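Side-chain contact in probable brix-domain ribosomal biogenesis protein (Methanothermobacter thermautotrophicus, PDB 1W94), which probably takes part in ribosome biogenesis as an archaeal Imp4-like, rRNA-binding protein: residues A[96-99]-A[100-103]. Numbering follows the deposited sequence.
Sequences SCPP and GSEG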
ATOM      1  N   SER A  96       8.761  11.072   7.387  1.00 29.54           N
ATOM      2  CA  SER A  96       9.453  10.527   8.554  1.00 30.87           C
ATOM      3  C   SER A  96       8.814   9.192   8.898  1.00 31.62           C
ATOM      4  O   SER A  96       7.594   9.051   8.766  1.00 31.82           O
ATOM      5  CB  SER A  96       9.314  11.471   9.768  1.00 30.39           C
ATOM      6  OG  SER A  96       9.919  10.929  10.939  1.00 31.52           O
ATOM      7  N   CYS A  97       9.622   8.223   9.341  1.00 32.16           N
ATOM      8  CA  CYS A  97       9.101   7.003   9.968  1.00 32.81           C
ATOM      9  C   CYS A  97       9.513   6.990  11.435  1.00 32.85           C
ATOM     10  O   CYS A  97      10.591   6.508  11.772  1.00 33.57           O
ATOM     11  CB  CYS A  97       9.538   5.705   9.246  1.00 33.09           C
ATOM     12  SG  CYS A  97       9.663   5.855   7.428  1.00 38.62           S
ATOM     13  N   PRO A  98       8.647   7.516  12.323  1.00 32.91           N
ATOM     14  CA  PRO A  98       8.978   7.556  13.754  1.00 32.82           C
ATOM     15  C   PRO A  98       9.292   6.152  14.321  1.00 32.21           C
ATOM     16  O   PRO A  98       8.895   5.136  13.722  1.00 32.40           O
ATOM     17  CB  PRO A  98       7.727   8.181  14.386  1.00 32.92           C
ATOM     18  CG  PRO A  98       6.637   7.986  13.360  1.00 33.89           C
ATOM     19  CD  PRO A  98       7.308   8.072  12.046  1.00 32.64           C
ATOM     20  N   PRO A  99      10.041   6.076  15.434  1.00 31.57           N
ATOM     21  CA  PRO A  99      10.433   4.769  15.965  1.00 31.22           C
ATOM     22  C   PRO A  99       9.248   3.828  16.173  1.00 30.56           C
ATOM     23  O   PRO A  99       8.205   4.236  16.661  1.00 29.97           O
ATOM     24  CB  PRO A  99      11.113   5.126  17.299  1.00 31.24           C
ATOM     25  CG  PRO A  99      11.656   6.482  17.065  1.00 31.50           C
ATOM     26  CD  PRO A  99      10.589   7.170  16.258  1.00 32.46           C
ATOM     27  N   GLY A 100       9.405   2.594  15.723  1.00 30.53           N
ATOM     28  CA  GLY A 100       8.317   1.650  15.701  1.00 30.29           C
ATOM     29  C   GLY A 100       7.581   1.541  14.385  1.00 30.55           C
ATOM     30  O   GLY A 100       6.812   0.625  14.217  1.00 31.25           O
ATOM     31  N   SER A 101       7.797   2.464  13.445  1.00 30.65           N
ATOM     32  CA  SER A 101       7.077   2.402  12.167  1.00 30.62           C
ATOM     33  C   SER A 101       7.977   2.061  10.981  1.00 31.19           C
ATOM     34  O   SER A 101       7.486   1.989   9.876  1.00 30.97           O
ATOM     35  CB  SER A 101       6.354   3.725  11.863  1.00 30.15           C
ATOM     36  OG  SER A 101       7.306   4.744  11.597  1.00 28.90           O
ATOM     37  N   GLU A 102       9.283   1.876  11.218  1.00 32.12           N
ATOM     38  CA  GLU A 102      10.263   1.671  10.144  1.00 32.49           C
ATOM     39  C   GLU A 102       9.869   0.554   9.164  1.00 32.61           C
ATOM     40  O   GLU A 102      10.128   0.662   7.970  1.00 32.37           O
ATOM     41  CB  GLU A 102      11.647   1.378  10.716  1.00 33.12           C
ATOM     42  CG  GLU A 102      12.277   2.501  11.570  1.00 36.06           C
ATOM     43  CD  GLU A 102      11.936   2.433  13.072  1.00 40.11           C
ATOM     44  OE1 GLU A 102      11.068   1.613  13.486  1.00 40.08           O
ATOM     45  OE2 GLU A 102      12.548   3.231  13.839  1.00 42.80           O
ATOM     46  N   GLY A 103       9.240  -0.513   9.665  1.00 31.95           N
ATOM     47  CA  GLY A 103       8.870  -1.646   8.818  1.00 30.92           C
ATOM     48  C   GLY A 103       7.850  -1.247   7.760  1.00 30.76           C
ATOM     49  O   GLY A 103       7.888  -1.750   6.636  1.00 30.23           O
TER
HETATM   50  O   HOH W   1      12.907   5.725  12.830  1.00 22.42           O
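P98 and S101 close a type II beta turn, in which S101 N donates to P98 O over 2.9 Å. P99 and G100 fill the corners; G100, with a positive phi, has a backbone in which a beta carbon would collide with P99 O, so the last corner suits glycine. P98 O is gripped twice, for S101 OG bonds to it at 2.7 Å, and both donors lie in the carbonyl plane. The hydroxyl stands between the backbone N and the carbonyl carbon of its own residue (chi1 68°), which directs it back to P98 O, beside the C97-P98 peptide. OG also packs against P98 CD and, just before the turn, C97 CB, at 3.4 Å from each. E102 reaches back to the P99-G100 corner of the turn. Its chain, bent at chi2 (89°), folds the carboxylate back over P99, with OE2 3.4 Å from P99 CA. OE1 accepts a hydrogen from G100 N at 3.0 Å, on its syn side but 31° out of the carboxylate plane. A water donates to both E102 OE2 and C97 O, tying the carboxylate to the chain ahead of the turn. This surface loop leads from strand 93-94 into helix 102-108. The disulfide from C97 to C105 fastens the start of the loop to that helix, so the turn and the crosslink probably constrain how the chain enters the helix. On strand 131-136, W131 is touched by the side chains of P98 and S101, which seats the turn against the sheet.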